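PDB 2WFB: uncharacterized protein orp from Desulfovibrio gigas, which probably carries a mixed molybdenum-copper sulphide cluster, seen here in its cluster-free form, and belongs to the dinitrogenase iron-molybdenum cofactor family. Local coordinates for residues R23-V31 with Y42-H53; A68-V76 with G88-E96. One frame throughout, in Å; residues are numbered along the deposited sequence.

Interaction 1: residues R23-V31 with Y42-H53; sequences RFGRAAGFV and YVDNGASQTLSH. With ACT (acetate ion), chain E; PO4 (phosphate ion), chain B; PO4 (phosphate ion), chain C.
F30 and V43 form the hydrogen-bonded pair of an antiparallel hairpin whose strands 29-31 and 42-44 run 4.7 Å apart at 167°, and before G29 and beyond D44 the two chains stay together through the backbone bond N45 N to A28 O and through side chains that donate to backbone carbonyls. N45 makes two of the bonds with its side chain. With CG anti to the backbone N (chi1 -168°), its amide reaches across so that ND2 donates to G25 O and to A27 O, each at 3.0 Å; both acceptors lie near the amide plane, although the amide meets G25 O from above the carbonyl plane. The F30 ring packs obliquely on this amide, CE2 3.8 Å from N45 CG, the planes 47° apart. Four residues on, Q49 NE2 donates to R26 O at 3.0 Å. R26 returns the grip: its extended chain carries NH1 and NH2 end-on to L51 O, both at 2.8 Å and in the guanidinium plane. The same group donates from NE and NH2 to a phosphate, which A55 N and G56 N also bind. On the Y42 side of the sheet, V31 CG2 touches the ring edge at CD1, 4.0 Å away. The chemistry implies a turn, F24 to A27, whose carbonyls are fixed by amide donors, while R26 bridges L51 O and a phosphate, probably from the crystallisation liquor, consistent with a pocket able to hold an anion.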
ATOM      1  N   ARG A  23       6.894   3.184  -5.308  1.00 15.40           N
ATOM      2  CA  ARG A  23       6.015   2.761  -6.381  1.00 15.22           C
ATOM      3  C   ARG A  23       4.943   1.862  -5.846  1.00 14.55           C
ATOM      4  O   ARG A  23       5.110   1.213  -4.803  1.00 14.15           O
ATOM      5  CB  ARG A  23       6.806   2.033  -7.454  1.00 16.28           C
ATOM      6  CG  ARG A  23       7.718   2.952  -8.170  1.00 18.92           C
ATOM      7  CD  ARG A  23       8.870   2.181  -8.679  1.00 25.32           C
ATOM      8  NE  ARG A  23       8.517   1.709  -9.979  1.00 26.39           N
ATOM      9  CZ  ARG A  23       9.015   0.632 -10.565  1.00 26.41           C
ATOM     10  NH1 ARG A  23       9.907  -0.145  -9.960  1.00 29.21           N
ATOM     11  NH2 ARG A  23       8.600   0.342 -11.767  1.00 20.62           N
ATOM     12  N   PHE A  24       3.824   1.839  -6.547  1.00 14.40           N
ATOM     13  CA  PHE A  24       2.707   1.011  -6.121  1.00 13.78           C
ATOM     14  C   PHE A  24       2.552  -0.282  -6.928  1.00 14.09           C
ATOM     15  O   PHE A  24       2.793  -1.362  -6.406  1.00 14.70           O
ATOM     16  CB  PHE A  24       1.387   1.780  -6.082  1.00 12.34           C
ATOM     17  CG  PHE A  24       0.202   0.875  -5.886  1.00 13.70           C
ATOM     18  CD1 PHE A  24       0.053   0.153  -4.692  1.00 11.30           C
ATOM     19  CD2 PHE A  24      -0.717   0.674  -6.910  1.00 12.81           C
ATOM     20  CE1 PHE A  24      -1.017  -0.710  -4.520  1.00 13.09           C
ATOM     21  CE2 PHE A  24      -1.778  -0.197  -6.735  1.00 14.54           C
ATOM     22  CZ  PHE A  24      -1.923  -0.888  -5.510  1.00 13.83           C
ATOM     23  N   GLY A  25       2.148  -0.177  -8.195  1.00 14.46           N
ATOM     24  CA  GLY A  25       1.864  -1.363  -9.009  1.00 14.00           C
ATOM     25  C   GLY A  25       3.045  -2.296  -9.162  1.00 14.68           C
ATOM     26  O   GLY A  25       2.873  -3.522  -9.224  1.00 14.33           O
ATOM     27  N   ARG A  26       4.240  -1.709  -9.179  1.00 14.86           N
ATOM     28  CA  ARG A  26       5.483  -2.434  -9.384  1.00 14.91           C
ATOM     29  C   ARG A  26       6.370  -2.448  -8.127  1.00 14.83           C
ATOM     30  O   ARG A  26       7.590  -2.688  -8.219  1.00 15.45           O
ATOM     31  CB  ARG A  26       6.220  -1.890 -10.633  1.00 15.42           C
ATOM     32  CG  ARG A  26       5.352  -2.080 -11.910  1.00 17.06           C
ATOM     33  CD  ARG A  26       5.902  -1.481 -13.203  1.00 19.15           C
ATOM     34  NE  ARG A  26       4.895  -1.687 -14.242  1.00 20.15           N
ATOM     35  CZ  ARG A  26       4.773  -2.786 -14.991  1.00 23.23           C
ATOM     36  NH1 ARG A  26       5.610  -3.802 -14.862  1.00 23.16           N
ATOM     37  NH2 ARG A  26       3.794  -2.867 -15.887  1.00 24.87           N
ATOM     38  N   ALA A  27       5.766  -2.212  -6.958  1.00 13.16           N
ATOM     39  CA  ALA A  27       6.448  -2.460  -5.684  1.00 12.66           C
ATOM     40  C   ALA A  27       6.902  -3.908  -5.591  1.00 12.40           C
ATOM     41  O   ALA A  27       6.260  -4.810  -6.135  1.00 12.46           O
ATOM     42  CB  ALA A  27       5.514  -2.135  -4.506  1.00 13.17           C
ATOM     43  N   ALA A  28       7.997  -4.159  -4.883  1.00 13.14           N
ATOM     44  CA  ALA A  28       8.426  -5.561  -4.620  1.00 13.78           C
ATOM     45  C   ALA A  28       7.318  -6.354  -3.874  1.00 13.80           C
ATOM     46  O   ALA A  28       7.105  -7.548  -4.115  1.00 13.06           O
ATOM     47  CB  ALA A  28       9.778  -5.602  -3.829  1.00 13.24           C
ATOM     48  N   GLY A  29       6.614  -5.665  -2.980  1.00 13.19           N
ATOM     49  CA  GLY A  29       5.592  -6.286  -2.170  1.00 12.87           C
ATOM     50  C   GLY A  29       4.986  -5.269  -1.225  1.00 13.14           C
ATOM     51  O   GLY A  29       5.220  -4.063  -1.358  1.00 12.60           O
ATOM     52  N   PHE A  30       4.215  -5.776  -0.262  1.00 13.16           N
ATOM     53  CA  PHE A  30       3.468  -4.967   0.700  1.00 13.42           C
ATOM     54  C   PHE A  30       3.651  -5.586   2.049  1.00 13.87           C
ATOM     55  O   PHE A  30       3.466  -6.791   2.209  1.00 14.11           O
ATOM     56  CB  PHE A  30       1.961  -4.959   0.399  1.00 13.19           C
ATOM     57  CG  PHE A  30       1.633  -4.687  -1.037  1.00 14.00           C
ATOM     58  CD1 PHE A  30       1.691  -3.405  -1.542  1.00 15.92           C
ATOM     59  CD2 PHE A  30       1.286  -5.727  -1.888  1.00 15.83           C
ATOM     60  CE1 PHE A  30       1.417  -3.148  -2.891  1.00 17.98           C
ATOM     61  CE2 PHE A  30       1.007  -5.470  -3.235  1.00 19.75           C
ATOM     62  CZ  PHE A  30       1.066  -4.180  -3.723  1.00 19.33           C
ATOM     63  N   VAL A  31       4.032  -4.771   3.018  1.00 14.16           N
ATOM     64  CA  VAL A  31       3.974  -5.182   4.403  1.00 15.38           C
ATOM     65  C   VAL A  31       2.577  -4.794   4.883  1.00 16.40           C
ATOM     66  O   VAL A  31       2.204  -3.620   4.850  1.00 16.98           O
ATOM     67  CB  VAL A  31       5.058  -4.496   5.256  1.00 15.55           C
ATOM     68  CG1 VAL A  31       4.850  -4.807   6.763  1.00 16.46           C
ATOM     69  CG2 VAL A  31       6.420  -4.951   4.836  1.00 14.98           C
ATOM     70  N   TYR A  42       4.351 -10.121   5.125  1.00 19.96           N
ATOM     71  CA  TYR A  42       4.834  -9.620   3.853  1.00 19.07           C
ATOM     72  C   TYR A  42       4.128 -10.328   2.700  1.00 18.49           C
ATOM     73  O   TYR A  42       4.125 -11.560   2.622  1.00 19.14           O
ATOM     74  CB  TYR A  42       6.365  -9.754   3.753  1.00 19.03           C
ATOM     75  CG  TYR A  42       6.925  -9.258   2.444  1.00 18.09           C
ATOM     76  CD1 TYR A  42       7.078  -7.900   2.206  1.00 20.64           C
ATOM     77  CD2 TYR A  42       7.290 -10.153   1.443  1.00 21.17           C
ATOM     78  CE1 TYR A  42       7.589  -7.430   0.996  1.00 21.14           C
ATOM     79  CE2 TYR A  42       7.790  -9.710   0.230  1.00 20.91           C
ATOM     80  CZ  TYR A  42       7.940  -8.350   0.016  1.00 22.44           C
ATOM     81  OH  TYR A  42       8.444  -7.916  -1.175  1.00 23.18           O
ATOM     82  N   VAL A  43       3.509  -9.543   1.829  1.00 17.78           N
ATOM     83  CA  VAL A  43       2.765 -10.031   0.668  1.00 17.53           C
ATOM     84  C   VAL A  43       3.606  -9.721  -0.569  1.00 18.13           C
ATOM     85  O   VAL A  43       3.836  -8.556  -0.901  1.00 16.63           O
ATOM     86  CB  VAL A  43       1.346  -9.392   0.574  1.00 17.26           C
ATOM     87  CG1 VAL A  43       0.598  -9.856  -0.675  1.00 16.39           C
ATOM     88  CG2 VAL A  43       0.517  -9.747   1.801  1.00 17.76           C
ATOM     89  N   ASP A  44       4.089 -10.781  -1.211  1.00 18.27           N
ATOM     90  CA  ASP A  44       4.934 -10.672  -2.401  1.00 19.44           C
ATOM     91  C   ASP A  44       4.153 -10.124  -3.608  1.00 18.66           C
ATOM     92  O   ASP A  44       3.034 -10.545  -3.866  1.00 19.17           O
ATOM     93  CB  ASP A  44       5.556 -12.042  -2.723  1.00 20.31           C
ATOM     94  CG  ASP A  44       6.574 -11.960  -3.823  1.00 24.04           C
ATOM     95  OD1 ASP A  44       7.711 -11.558  -3.526  1.00 28.29           O
ATOM     96  OD2 ASP A  44       6.232 -12.275  -4.981  1.00 27.31           O
ATOM     97  N   ASN A  45       4.740  -9.185  -4.334  1.00 17.69           N
ATOM     98  CA  ASN A  45       4.085  -8.575  -5.498  1.00 17.95           C
ATOM     99  C   ASN A  45       4.844  -8.863  -6.809  1.00 19.25           C
ATOM    100  O   ASN A  45       4.731  -8.116  -7.794  1.00 18.99           O
ATOM    101  CB  ASN A  45       3.929  -7.048  -5.294  1.00 16.21           C
ATOM    102  CG  ASN A  45       3.008  -6.416  -6.315  1.00 15.11           C
ATOM    103  OD1 ASN A  45       1.954  -6.961  -6.631  1.00 15.48           O
ATOM    104  ND2 ASN A  45       3.406  -5.264  -6.849  1.00 14.00           N
ATOM    105  N   GLY A  46       5.616  -9.954  -6.814  1.00 21.00           N
ATOM    106  CA  GLY A  46       6.442 -10.339  -7.982  1.00 21.75           C
ATOM    107  C   GLY A  46       5.659 -10.489  -9.278  1.00 22.59           C
ATOM    108  O   GLY A  46       6.147 -10.120 -10.356  1.00 23.45           O
ATOM    109  N   ALA A  47       4.434 -11.006  -9.171  1.00 22.52           N
ATOM    110  CA  ALA A  47       3.551 -11.210 -10.318  1.00 22.44           C
ATOM    111  C   ALA A  47       3.238  -9.931 -11.062  1.00 22.73           C
ATOM    112  O   ALA A  47       3.258  -9.918 -12.298  1.00 22.94           O
ATOM    113  CB  ALA A  47       2.259 -11.855  -9.877  1.00 22.97           C
ATOM    114  N   SER A  48       2.904  -8.874 -10.318  1.00 21.52           N
ATOM    115  CA  SER A  48       2.610  -7.579 -10.923  1.00 21.09           C
ATOM    116  C   SER A  48       3.787  -7.000 -11.718  1.00 20.75           C
ATOM    117  O   SER A  48       3.584  -6.431 -12.780  1.00 20.46           O
ATOM    118  CB  SER A  48       2.142  -6.571  -9.867  1.00 20.96           C
ATOM    119  OG  SER A  48       0.966  -7.003  -9.194  1.00 20.74           O
ATOM    120  N   GLN A  49       5.001  -7.151 -11.198  1.00 20.98           N
ATOM    121  CA  GLN A  49       6.215  -6.649 -11.841  1.00 21.14           C
ATOM    122  C   GLN A  49       6.519  -7.243 -13.228  1.00 21.68           C
ATOM    123  O   GLN A  49       7.163  -6.587 -14.053  1.00 22.36           O
ATOM    124  CB  GLN A  49       7.418  -6.862 -10.912  1.00 21.98           C
ATOM    125  CG  GLN A  49       7.461  -5.918  -9.688  1.00 21.86           C
ATOM    126  CD  GLN A  49       8.621  -6.218  -8.731  1.00 22.90           C
ATOM    127  OE1 GLN A  49       8.916  -7.378  -8.449  1.00 23.91           O
ATOM    128  NE2 GLN A  49       9.274  -5.170  -8.224  1.00 21.61           N
ATOM    129  N   THR A  50       6.062  -8.470 -13.498  1.00 21.01           N
ATOM    130  CA  THR A  50       6.303  -9.123 -14.793  1.00 21.03           C
ATOM    131  C   THR A  50       5.373  -8.630 -15.925  1.00 21.38           C
ATOM    132  O   THR A  50       5.615  -8.929 -17.103  1.00 21.63           O
ATOM    133  CB  THR A  50       6.153 -10.651 -14.692  1.00 20.29           C
ATOM    134  OG1 THR A  50       4.769 -10.962 -14.539  1.00 20.90           O
ATOM    135  CG2 THR A  50       6.917 -11.216 -13.489  1.00 21.57           C
ATOM    136  N   LEU A  51       4.337  -7.865 -15.574  1.00 21.26           N
ATOM    137  CA  LEU A  51       3.302  -7.468 -16.521  1.00 21.42           C
ATOM    138  C   LEU A  51       3.719  -6.257 -17.369  1.00 22.70           C
ATOM    139  O   LEU A  51       4.423  -5.366 -16.888  1.00 22.20           O
ATOM    140  CB  LEU A  51       1.996  -7.187 -15.783  1.00 21.54           C
ATOM    141  CG  LEU A  51       1.392  -8.302 -14.910  1.00 20.92           C
ATOM    142  CD1 LEU A  51       0.133  -7.815 -14.207  1.00 17.33           C
ATOM    143  CD2 LEU A  51       1.105  -9.576 -15.725  1.00 20.31           C
ATOM    144  N   SER A  52       3.279  -6.228 -18.631  1.00 22.59           N
ATOM    145  CA  SER A  52       3.617  -5.112 -19.504  1.00 23.16           C
ATOM    146  C   SER A  52       2.754  -3.911 -19.223  1.00 22.78           C
ATOM    147  O   SER A  52       3.164  -2.794 -19.488  1.00 23.44           O
ATOM    148  CB  SER A  52       3.472  -5.487 -20.975  1.00 23.20           C
ATOM    149  OG  SER A  52       4.082  -6.734 -21.232  1.00 26.27           O
ATOM    150  N   HIS A  53       1.559  -4.149 -18.704  1.00 22.40           N
ATOM    151  CA  HIS A  53       0.650  -3.087 -18.310  1.00 22.54           C
ATOM    152  C   HIS A  53      -0.307  -3.648 -17.257  1.00 21.63           C
ATOM    153  O   HIS A  53      -0.349  -4.845 -17.032  1.00 21.29           O
ATOM    154  CB  HIS A  53      -0.147  -2.632 -19.531  1.00 23.38           C
ATOM    155  CG  HIS A  53      -0.971  -3.728 -20.132  1.00 27.07           C
ATOM    156  ND1 HIS A  53      -2.351  -3.697 -20.151  1.00 31.63           N
ATOM    157  CD2 HIS A  53      -0.611  -4.909 -20.690  1.00 28.39           C
ATOM    158  CE1 HIS A  53      -2.803  -4.803 -20.717  1.00 30.88           C
ATOM    159  NE2 HIS A  53      -1.768  -5.559 -21.041  1.00 30.22           N
TER
HETATM  160  C   ACT E1124       8.942  -3.489 -12.815  1.00 26.28           C
HETATM  161  O   ACT E1124       8.199  -4.325 -13.336  1.00 27.01           O
HETATM  162  OXT ACT E1124       9.748  -3.789 -11.897  1.00 27.02           O
HETATM  163  CH3 ACT E1124       8.789  -2.121 -13.283  1.00 26.02           C
HETATM  164  P   PO4 B1121       1.013   2.385 -10.940  1.00 20.16           P
HETATM  165  O1  PO4 B1121       1.832   2.391  -9.715  1.00 20.13           O
HETATM  166  O2  PO4 B1121      -0.074   3.392 -10.769  1.00 22.11           O
HETATM  167  O3  PO4 B1121       1.858   2.720 -12.117  1.00 20.78           O
HETATM  168  O4  PO4 B1121       0.413   1.012 -11.123  1.00 21.45           O
HETATM  169  P   PO4 C1122       1.112   0.025 -14.694  1.00 28.81           P
HETATM  170  O1  PO4 C1122      -0.023  -0.091 -13.707  1.00 30.18           O
HETATM  171  O2  PO4 C1122       0.718   1.063 -15.704  1.00 30.70           O
HETATM  172  O3  PO4 C1122       2.394   0.356 -13.945  1.00 31.76           O
HETATM  173  O4  PO4 C1122       1.352  -1.290 -15.381  1.00 29.50           O
HETATM  174  O   HOH W   1       8.925  -9.231  -5.369  1.00 31.20           O

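Interaction 2: residues A68-V76 with G88-E96; sequences AGVLLTGYV and GIKVGQDLE
L72 and L95 meet because both set CG beside the backbone N (chi1 -86° and -64°), a choice that brings L95 CD1 to 3.6 Å from L72 CG, the two chains lying aslant. V76 adopts a less common torsion, 44°, which places CG1 between its backbone N and carbonyl carbon and directs it at the extended side chain of Q93, crossed at about a right angle, and at V91 CG1, 4.1 Å away. The amide end of Q93 is held elsewhere, NE2 donating to G117 O. I89 CG2, anti to its own N, rests against L71 CB at 3.8 Å. The strands themselves, 68-72 and 90-92, run parallel, with backbone bonds alternating between them: K90 N to G69 O, L71 N to K90 O (2.7 Å), G92 N to L71 O and T73 N to G92 O. L72 CD1 comes to 4.0 Å from G92 CA, where a glycine presents no side chain. The pairing outlasts the strands, since L95 N donates to T73 O and D94 N approaches G74 O in the carbonyl plane, on a lone pair, at 3.0 Å. At the far end Y75 OH and E96 OE2 both bond to one water. This is the parallel pairing of a beta-alpha-beta unit, helix 78-86 linking the strands and covering the V91 side, with L84 on L71 and F81 on V91, while F107 of helix 100-108 lies against V70 and L72 on the other. Apolar contacts thus run on from the buried sheet into the loops, alongside loop backbone bonds, and beyond them lies a polar end, a water shared by Y75 OH and E96 OE2.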
ATOM      1  N   ALA A  68      -7.022  -5.620   2.987  1.00 20.42           N
ATOM      2  CA  ALA A  68      -6.441  -4.337   3.410  1.00 19.07           C
ATOM      3  C   ALA A  68      -7.457  -3.220   3.291  1.00 17.74           C
ATOM      4  O   ALA A  68      -8.234  -3.203   2.359  1.00 18.88           O
ATOM      5  CB  ALA A  68      -5.197  -4.008   2.553  1.00 19.63           C
ATOM      6  N   GLY A  69      -7.462  -2.273   4.221  1.00 16.65           N
ATOM      7  CA  GLY A  69      -8.383  -1.141   4.098  1.00 15.82           C
ATOM      8  C   GLY A  69      -7.715   0.195   3.821  1.00 14.75           C
ATOM      9  O   GLY A  69      -8.376   1.180   3.441  1.00 13.70           O
ATOM     10  N   VAL A  70      -6.398   0.226   4.018  1.00 14.50           N
ATOM     11  CA  VAL A  70      -5.582   1.429   3.824  1.00 12.64           C
ATOM     12  C   VAL A  70      -4.350   0.988   3.049  1.00 13.64           C
ATOM     13  O   VAL A  70      -3.815  -0.093   3.301  1.00 12.89           O
ATOM     14  CB  VAL A  70      -5.096   2.002   5.170  1.00 13.93           C
ATOM     15  CG1 VAL A  70      -4.179   3.262   4.966  1.00 10.13           C
ATOM     16  CG2 VAL A  70      -6.276   2.361   6.068  1.00 12.27           C
ATOM     17  N   LEU A  71      -3.915   1.817   2.109  1.00 13.01           N
ATOM     18  CA  LEU A  71      -2.649   1.592   1.425  1.00 14.07           C
ATOM     19  C   LEU A  71      -1.780   2.843   1.574  1.00 13.51           C
ATOM     20  O   LEU A  71      -2.204   3.952   1.225  1.00 14.44           O
ATOM     21  CB  LEU A  71      -2.879   1.300  -0.056  1.00 14.13           C
ATOM     22  CG  LEU A  71      -1.557   1.354  -0.837  1.00 16.60           C
ATOM     23  CD1 LEU A  71      -0.813   0.028  -0.716  1.00 14.52           C
ATOM     24  CD2 LEU A  71      -1.758   1.815  -2.246  1.00 18.66           C
ATOM     25  N   LEU A  72      -0.577   2.649   2.072  1.00 12.49           N
ATOM     26  CA  LEU A  72       0.384   3.727   2.208  1.00 13.34           C
ATOM     27  C   LEU A  72       1.525   3.538   1.197  1.00 13.70           C
ATOM     28  O   LEU A  72       2.099   2.457   1.111  1.00 14.33           O
ATOM     29  CB  LEU A  72       0.936   3.726   3.613  1.00 12.97           C
ATOM     30  CG  LEU A  72       0.212   4.460   4.785  1.00 16.41           C
ATOM     31  CD1 LEU A  72      -1.166   5.081   4.544  1.00 14.68           C
ATOM     32  CD2 LEU A  72       0.335   3.685   6.093  1.00 16.06           C
ATOM     33  N   THR A  73       1.858   4.593   0.453  1.00 14.11           N
ATOM     34  CA  THR A  73       2.797   4.496  -0.668  1.00 14.81           C
ATOM     35  C   THR A  73       3.416   5.858  -1.032  1.00 15.11           C
ATOM     36  O   THR A  73       3.217   6.858  -0.321  1.00 13.24           O
ATOM     37  CB  THR A  73       2.126   3.812  -1.949  1.00 16.01           C
ATOM     38  OG1 THR A  73       3.149   3.529  -2.929  1.00 18.30           O
ATOM     39  CG2 THR A  73       1.009   4.685  -2.602  1.00 15.06           C
ATOM     40  N   GLY A  74       4.194   5.871  -2.123  1.00 15.35           N
ATOM     41  CA  GLY A  74       4.690   7.109  -2.696  1.00 15.37           C
ATOM     42  C   GLY A  74       3.744   7.619  -3.768  1.00 15.88           C
ATOM     43  O   GLY A  74       3.005   8.578  -3.542  1.00 15.86           O
ATOM     44  N   TYR A  75       3.762   6.959  -4.927  1.00 15.55           N
ATOM     45  CA  TYR A  75       3.026   7.394  -6.119  1.00 16.42           C
ATOM     46  C   TYR A  75       2.077   6.301  -6.590  1.00 16.27           C
ATOM     47  O   TYR A  75       2.411   5.105  -6.538  1.00 16.40           O
ATOM     48  CB  TYR A  75       4.016   7.720  -7.272  1.00 16.28           C
ATOM     49  CG  TYR A  75       4.995   8.804  -6.913  1.00 18.38           C
ATOM     50  CD1 TYR A  75       4.650  10.145  -7.078  1.00 21.82           C
ATOM     51  CD2 TYR A  75       6.230   8.502  -6.366  1.00 21.08           C
ATOM     52  CE1 TYR A  75       5.515  11.158  -6.734  1.00 23.88           C
ATOM     53  CE2 TYR A  75       7.125   9.517  -6.006  1.00 23.85           C
ATOM     54  CZ  TYR A  75       6.751  10.845  -6.205  1.00 26.41           C
ATOM     55  OH  TYR A  75       7.597  11.884  -5.867  1.00 29.38           O
ATOM     56  N   VAL A  76       0.925   6.725  -7.091  1.00 16.41           N
ATOM     57  CA  VAL A  76      -0.063   5.829  -7.692  1.00 17.29           C
ATOM     58  C   VAL A  76      -0.737   6.536  -8.877  1.00 17.68           C
ATOM     59  O   VAL A  76      -1.145   7.692  -8.764  1.00 18.93           O
ATOM     60  CB  VAL A  76      -1.093   5.268  -6.617  1.00 17.46           C
ATOM     61  CG1 VAL A  76      -1.571   6.314  -5.706  1.00 17.32           C
ATOM     62  CG2 VAL A  76      -2.297   4.538  -7.254  1.00 18.09           C
ATOM     63  N   GLY A  88     -12.505  -0.270  -2.021  1.00 17.25           N
ATOM     64  CA  GLY A  88     -12.761   0.319  -0.718  1.00 18.13           C
ATOM     65  C   GLY A  88     -11.512   0.648   0.092  1.00 18.82           C
ATOM     66  O   GLY A  88     -11.578   0.760   1.306  1.00 20.08           O
ATOM     67  N   ILE A  89     -10.374   0.815  -0.564  1.00 17.85           N
ATOM     68  CA  ILE A  89      -9.089   1.052   0.138  1.00 17.45           C
ATOM     69  C   ILE A  89      -8.758   2.554   0.157  1.00 17.92           C
ATOM     70  O   ILE A  89      -8.775   3.203  -0.882  1.00 18.32           O
ATOM     71  CB  ILE A  89      -7.972   0.222  -0.531  1.00 17.50           C
ATOM     72  CG1 ILE A  89      -8.333  -1.265  -0.449  1.00 16.94           C
ATOM     73  CG2 ILE A  89      -6.572   0.527   0.067  1.00 15.24           C
ATOM     74  CD1 ILE A  89      -7.348  -2.231  -1.134  1.00 16.00           C
ATOM     75  N   LYS A  90      -8.494   3.104   1.340  1.00 17.79           N
ATOM     76  CA  LYS A  90      -8.040   4.494   1.491  1.00 18.98           C
ATOM     77  C   LYS A  90      -6.544   4.601   1.200  1.00 17.77           C
ATOM     78  O   LYS A  90      -5.774   3.738   1.593  1.00 17.62           O
ATOM     79  CB  LYS A  90      -8.310   5.023   2.908  1.00 19.23           C
ATOM     80  CG  LYS A  90      -9.715   5.505   3.152  1.00 25.51           C
ATOM     81  CD  LYS A  90     -10.633   4.351   3.581  1.00 32.78           C
ATOM     82  CE  LYS A  90     -12.122   4.777   3.653  1.00 36.73           C
ATOM     83  NZ  LYS A  90     -12.992   3.809   2.861  1.00 39.02           N
ATOM     84  N   VAL A  91      -6.153   5.664   0.509  1.00 16.81           N
ATOM     85  CA  VAL A  91      -4.794   5.800   0.010  1.00 16.46           C
ATOM     86  C   VAL A  91      -4.091   6.969   0.667  1.00 16.24           C
ATOM     87  O   VAL A  91      -4.646   8.065   0.736  1.00 16.64           O
ATOM     88  CB  VAL A  91      -4.771   5.972  -1.524  1.00 16.55           C
ATOM     89  CG1 VAL A  91      -3.340   6.180  -2.026  1.00 15.94           C
ATOM     90  CG2 VAL A  91      -5.413   4.733  -2.198  1.00 16.50           C
ATOM     91  N   GLY A  92      -2.896   6.711   1.191  1.00 16.22           N
ATOM     92  CA  GLY A  92      -1.998   7.751   1.708  1.00 16.32           C
ATOM     93  C   GLY A  92      -0.848   7.832   0.727  1.00 16.50           C
ATOM     94  O   GLY A  92      -0.328   6.814   0.297  1.00 17.50           O
ATOM     95  N   GLN A  93      -0.471   9.034   0.339  1.00 16.93           N
ATOM     96  CA  GLN A  93       0.578   9.229  -0.677  1.00 17.32           C
ATOM     97  C   GLN A  93       1.784   9.944  -0.090  1.00 17.42           C
ATOM     98  O   GLN A  93       1.728  10.377   1.063  1.00 16.94           O
ATOM     99  CB  GLN A  93       0.025  10.008  -1.878  1.00 17.54           C
ATOM    100  CG  GLN A  93      -0.776   9.123  -2.807  1.00 18.97           C
ATOM    101  CD  GLN A  93      -1.669   9.893  -3.752  1.00 20.86           C
ATOM    102  OE1 GLN A  93      -1.742  11.114  -3.703  1.00 25.23           O
ATOM    103  NE2 GLN A  93      -2.367   9.177  -4.602  1.00 22.05           N
ATOM    104  N   ASP A  94       2.869  10.026  -0.873  1.00 17.34           N
ATOM    105  CA  ASP A  94       4.047  10.877  -0.578  1.00 17.99           C
ATOM    106  C   ASP A  94       4.821  10.415   0.640  1.00 17.72           C
ATOM    107  O   ASP A  94       5.406  11.236   1.362  1.00 18.12           O
ATOM    108  CB  ASP A  94       3.655  12.363  -0.420  1.00 19.14           C
ATOM    109  CG  ASP A  94       2.859  12.908  -1.622  1.00 22.81           C
ATOM    110  OD1 ASP A  94       3.320  12.769  -2.780  1.00 26.64           O
ATOM    111  OD2 ASP A  94       1.759  13.484  -1.402  1.00 25.82           O
ATOM    112  N   LEU A  95       4.815   9.101   0.881  1.00 16.93           N
ATOM    113  CA  LEU A  95       5.474   8.532   2.059  1.00 17.29           C
ATOM    114  C   LEU A  95       6.880   7.950   1.814  1.00 17.42           C
ATOM    115  O   LEU A  95       7.451   7.303   2.695  1.00 16.89           O
ATOM    116  CB  LEU A  95       4.561   7.514   2.755  1.00 16.78           C
ATOM    117  CG  LEU A  95       3.288   8.171   3.299  1.00 18.68           C
ATOM    118  CD1 LEU A  95       2.181   7.169   3.469  1.00 17.45           C
ATOM    119  CD2 LEU A  95       3.547   8.916   4.607  1.00 18.27           C
ATOM    120  N   GLU A  96       7.441   8.198   0.631  1.00 17.62           N
ATOM    121  CA  GLU A  96       8.792   7.741   0.329  1.00 17.70           C
ATOM    122  C   GLU A  96       9.797   8.452   1.244  1.00 17.28           C
ATOM    123  O   GLU A  96       9.609   9.621   1.635  1.00 16.26           O
ATOM    124  CB  GLU A  96       9.115   7.900  -1.167  1.00 17.71           C
ATOM    125  CG  GLU A  96       9.237   9.347  -1.672  1.00 22.22           C
ATOM    126  CD  GLU A  96       7.916  10.036  -2.086  1.00 27.58           C
ATOM    127  OE1 GLU A  96       6.796   9.513  -1.901  1.00 27.77           O
ATOM    128  OE2 GLU A  96       8.006  11.145  -2.637  1.00 32.17           O
TER
HETATM  129  O   HOH W   2      10.277  11.446  -4.637  1.00 35.51           O

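Followed from the N terminus, strand 6-11 comes first and becomes the centre of the mixed sheet. Interaction 1 then closes the hairpin of strands 29-34 and 40-44 on one side of it, and its second segment leads into helix 55-66. Only after that does interaction 2 open, with 68-76 and 88-96 closing a loop round helix 78-86 on the other side. The two loops are in series, neither nested nor crossed. They nevertheless touch: F24 CD1 lies 3.5 Å from L71 CD2, and F24 also packs on the loop beyond strand 68-72. F24, with R23 O beside T73 OG1, thereby joins the turn before the hairpin to the parallel half of the sheet.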